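Local coordinates for putative extracellular solute-binding protein (Bordetella bronchiseptica, PDB 4P56) that binds mandelate and probably serves as the periplasmic solute receptor of a TRAP-type transporter, at residues A[123-127]-A[128-132]; A[240-244]-A[245-249]. All coordinates share one frame; numbering follows the deposited sequence.

Interaction 1 (123-132) comes first along the chain and covers the last turns of helix 114-129, where side chains pack as the helix runs out; interaction 2 (240-249) follows later, where strand 237-242 gives way to the short helix 244-248 through an asparagine N-cap. Their centres lie 19 Å apart and their nearest atoms about 8 Å, without touching. What they share is the antiparallel sheet 87-91, 237-242, 139-145: in interaction 1, helix 114-129 packs on the edge strand 139-145, whereas in interaction 2 the capped helix 244-248 follows directly from the central strand 237-242.

Interaction 1: A[123-127]-A[128-132]; sequences DTYEK and YLLKA
Thr-124 O accepts from Tyr-128 N at 2.9 Å and Tyr-125 O from Leu-129 N at the same length, two successive i to i+4 bonds near the end of the helix, with a wider pi-type turn at 125-127. Two aromatic rings on different sides of this helix end then take up the neighbouring aliphatic chains. With its CG anti to the backbone N (chi1 -155°), Tyr-125 swings its ring alongside the following turn, where Leu-129 CB sits almost over the middle of one face, 3.9 Å from the ring centroid, in a CH-pi contact. Leu-129 CD1 reaches the same ring at CD2, 3.5 Å away, while Leu-130 CD2 comes in at the edge, 3.7 Å from Tyr-125 CD1. Here the last turns of helix 114-129 pass into a 3-10 segment at 130-132, and a water links the tyrosine hydroxyl to the backbone there: water 1 donates both to Tyr-125 OH and to Leu-129 O, each at 2.7 Å. The hydroxyl is also hydrogen-bonded to Glu-134. Strand 139-145 covers this side through Leu-140 and Ile-143.

The second ring uses a chain next to it in sequence. Lys-127 is extended from end to end and runs beside Tyr-128 in the same direction; its CG lies over the face, offset toward the rim, 3.7 Å from the Tyr-128 centroid, giving another CH-pi contact. The two polar ends meet through water 2, which accepts from Lys-127 NZ at 2.8 Å and is also hydrogen-bonded to Tyr-128 OH. The Tyr-128 side chain also touches helix 325-340 at Ala-327, Ala-328 and Ser-331.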
# COMPACT_ATOMS: atom_id res chain seq x y z
N ASP A 123 10.71 -2.04 9.06
CA ASP A 123 11.95 -2.35 9.77
C ASP A 123 13.11 -2.23 8.78
O ASP A 123 14.18 -1.71 9.11
CB ASP A 123 11.91 -3.74 10.41
CG ASP A 123 11.10 -3.79 11.72
OD1 ASP A 123 10.78 -2.72 12.28
OD2 ASP A 123 10.80 -4.90 12.22
N THR A 124 12.89 -2.67 7.55
CA THR A 124 13.96 -2.68 6.54
C THR A 124 14.26 -1.23 6.13
O THR A 124 15.43 -0.82 6.05
CB THR A 124 13.55 -3.51 5.33
OG1 THR A 124 13.34 -4.89 5.73
CG2 THR A 124 14.59 -3.45 4.23
N TYR A 125 13.19 -0.47 5.85
CA TYR A 125 13.29 0.93 5.41
C TYR A 125 14.00 1.77 6.47
O TYR A 125 14.91 2.53 6.17
CB TYR A 125 11.90 1.52 5.09
CG TYR A 125 11.97 2.68 4.08
CD1 TYR A 125 12.20 3.96 4.49
CD2 TYR A 125 11.90 2.44 2.71
CE1 TYR A 125 12.30 5.02 3.58
CE2 TYR A 125 12.01 3.47 1.79
CZ TYR A 125 12.21 4.77 2.23
OH TYR A 125 12.34 5.80 1.31
N GLU A 126 13.58 1.62 7.71
CA GLU A 126 14.19 2.33 8.82
C GLU A 126 15.68 1.99 8.96
O GLU A 126 16.51 2.88 9.13
CB GLU A 126 13.45 1.95 10.10
CG GLU A 126 14.15 2.42 11.34
CD GLU A 126 13.41 2.04 12.59
OE1 GLU A 126 13.32 0.82 12.90
OE2 GLU A 126 12.91 2.97 13.24
N LYS A 127 16.02 0.71 8.92
CA LYS A 127 17.42 0.31 9.14
C LYS A 127 18.35 0.67 7.98
O LYS A 127 19.49 1.02 8.20
CB LYS A 127 17.49 -1.21 9.40
CG LYS A 127 18.94 -1.74 9.54
CD LYS A 127 18.90 -3.11 10.15
CE LYS A 127 20.26 -3.63 10.57
NZ LYS A 127 20.08 -5.00 11.12
N TYR A 128 17.88 0.58 6.74
CA TYR A 128 18.81 0.65 5.60
C TYR A 128 18.57 1.81 4.64
O TYR A 128 19.47 2.19 3.89
CB TYR A 128 18.76 -0.66 4.78
CG TYR A 128 19.21 -1.90 5.50
CD1 TYR A 128 20.56 -2.23 5.58
CD2 TYR A 128 18.30 -2.77 6.08
CE1 TYR A 128 20.97 -3.35 6.23
CE2 TYR A 128 18.71 -3.91 6.74
CZ TYR A 128 20.05 -4.19 6.82
OH TYR A 128 20.46 -5.33 7.47
N LEU A 129 17.35 2.34 4.59
CA LEU A 129 16.97 3.15 3.44
C LEU A 129 16.67 4.62 3.75
O LEU A 129 16.56 5.44 2.83
CB LEU A 129 15.74 2.54 2.75
CG LEU A 129 15.91 1.07 2.34
CD1 LEU A 129 14.65 0.49 1.71
CD2 LEU A 129 17.03 0.97 1.36
N LEU A 130 16.57 4.97 5.02
CA LEU A 130 16.19 6.32 5.40
C LEU A 130 17.16 7.37 4.86
O LEU A 130 16.75 8.48 4.51
CB LEU A 130 16.10 6.47 6.92
CG LEU A 130 14.96 5.77 7.66
CD1 LEU A 130 15.06 6.10 9.10
CD2 LEU A 130 13.59 6.17 7.14
N LYS A 131 18.46 7.04 4.85
CA LYS A 131 19.49 7.99 4.43
C LYS A 131 19.40 8.46 2.98
O LYS A 131 19.95 9.51 2.64
CB LYS A 131 20.90 7.44 4.72
CG LYS A 131 21.24 6.13 4.01
CD LYS A 131 22.63 5.66 4.43
CE LYS A 131 23.22 4.66 3.45
NZ LYS A 131 24.59 4.24 3.89
N ALA A 132 18.67 7.72 2.15
CA ALA A 132 18.48 8.07 0.74
C ALA A 132 17.52 9.27 0.51
O ALA A 132 17.44 9.81 -0.61
CB ALA A 132 17.97 6.86 0.01
O HOH W 1 14.67 7.06 1.74
O HOH W 2 18.76 -6.88 9.47

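Interaction 2: A[240-244]-A[245-249]; sequences VIINR and DAFAR
Asn-243 OD1 receives the backbone N-H of Ala-246 at 2.9 Å, the capping bond of a classical asparagine N-cap at the start of helix 244-248. The donor lies in the plane of the side-chain amide and uses a lone pair of OD1, with an N-H...O angle of 155°. This N-H belongs to the first turn and has no preceding helical carbonyl to meet; Asp-245 N lies 2.9 Å from Asn-243 OD1. The carboxamide is turned onto the helix by a CG anti to the backbone N (chi1 172°). Its other end is held as well: ND2 donates to Val-80 O and to water 3, 2.8 Å away, and the same water donates to Asp-245 OD2. Amide and carboxylate are thereby bridged by the water at the mouth of the helix, where the negative charge of Asp-245 would probably be favoured by the helix dipole.

Behind the cap, regular helical bonding takes over, with Phe-247 N reaching Asn-243 O at 3.1 Å and Ala-248 N reaching Arg-244 O at 3.0 Å. Ile-242, on strand 237-242, contributes a looser apolar contact, its CG2 approaching Phe-247 CD1 obliquely at 4.3 Å. Phe-247 also takes part in a cation-pi interaction with Arg-139. Ile-242 and Phe-247 together meet helix 252-260 at Leu-258, while strand 237-242 runs between strands 87-91 and 139-145 and helix 76-81 packs on it through Ile-241.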
# COMPACT_ATOMS: atom_id res chain seq x y z
N VAL A 240 3.08 7.21 6.30
CA VAL A 240 2.43 8.23 7.11
C VAL A 240 3.47 9.34 7.41
O VAL A 240 4.58 9.07 7.90
CB VAL A 240 1.88 7.62 8.40
CG1 VAL A 240 1.32 8.72 9.30
CG2 VAL A 240 0.80 6.60 8.07
N ILE A 241 3.11 10.58 7.10
CA ILE A 241 4.02 11.71 7.14
C ILE A 241 3.44 12.88 7.95
O ILE A 241 2.22 13.00 8.11
CB ILE A 241 4.38 12.19 5.69
CG1 ILE A 241 3.14 12.53 4.90
CG2 ILE A 241 5.12 11.06 4.90
CD1 ILE A 241 3.41 13.23 3.59
N ILE A 242 4.34 13.71 8.49
CA ILE A 242 3.93 14.90 9.23
C ILE A 242 4.78 16.09 8.83
O ILE A 242 5.97 15.98 8.52
CB ILE A 242 3.96 14.65 10.77
CG1 ILE A 242 3.41 15.86 11.51
CG2 ILE A 242 5.38 14.30 11.24
CD1 ILE A 242 3.07 15.56 12.99
N ASN A 243 4.13 17.23 8.79
CA ASN A 243 4.80 18.46 8.46
C ASN A 243 5.87 18.72 9.53
O ASN A 243 5.62 18.53 10.74
CB ASN A 243 3.78 19.59 8.47
CG ASN A 243 4.43 20.95 8.31
OD1 ASN A 243 4.79 21.57 9.30
ND2 ASN A 243 4.62 21.39 7.07
N ARG A 244 7.06 19.15 9.11
CA ARG A 244 8.18 19.27 10.05
C ARG A 244 7.99 20.39 11.06
O ARG A 244 8.41 20.29 12.21
CB ARG A 244 9.50 19.48 9.29
CG ARG A 244 9.95 18.23 8.59
CD ARG A 244 11.25 18.47 7.82
NE ARG A 244 11.80 17.18 7.42
CZ ARG A 244 12.71 17.02 6.47
NH1 ARG A 244 13.18 18.07 5.81
NH2 ARG A 244 13.11 15.79 6.17
N ASP A 245 7.39 21.48 10.62
CA ASP A 245 7.12 22.60 11.53
C ASP A 245 6.10 22.21 12.61
O ASP A 245 6.27 22.54 13.79
CB ASP A 245 6.65 23.81 10.73
CG ASP A 245 7.77 24.42 9.89
OD1 ASP A 245 8.94 24.28 10.32
OD2 ASP A 245 7.51 25.01 8.82
N ALA A 246 5.09 21.45 12.22
CA ALA A 246 4.09 20.96 13.17
C ALA A 246 4.73 20.04 14.21
O ALA A 246 4.49 20.17 15.41
CB ALA A 246 2.99 20.25 12.45
N PHE A 247 5.55 19.11 13.76
CA PHE A 247 6.24 18.23 14.69
C PHE A 247 7.07 19.07 15.65
O PHE A 247 7.17 18.75 16.83
CB PHE A 247 7.11 17.25 13.91
CG PHE A 247 7.80 16.22 14.75
CD1 PHE A 247 7.15 15.04 15.11
CD2 PHE A 247 9.12 16.40 15.14
CE1 PHE A 247 7.80 14.08 15.87
CE2 PHE A 247 9.77 15.45 15.89
CZ PHE A 247 9.13 14.28 16.24
N ALA A 248 7.68 20.15 15.15
CA ALA A 248 8.52 20.99 15.99
C ALA A 248 7.74 21.73 17.06
O ALA A 248 8.33 22.25 18.02
CB ALA A 248 9.32 22.00 15.13
N ARG A 249 6.41 21.80 16.90
CA ARG A 249 5.55 22.49 17.87
C ARG A 249 5.28 21.63 19.10
O ARG A 249 4.78 22.12 20.10
CB ARG A 249 4.17 22.85 17.29
CG ARG A 249 4.09 23.99 16.26
CD ARG A 249 2.73 23.92 15.50
NE ARG A 249 1.57 24.25 16.35
CZ ARG A 249 0.30 23.95 16.07
NH1 ARG A 249 -0.03 23.28 14.96
NH2 ARG A 249 -0.67 24.32 16.90
O HOH W 3 5.61 24.00 6.72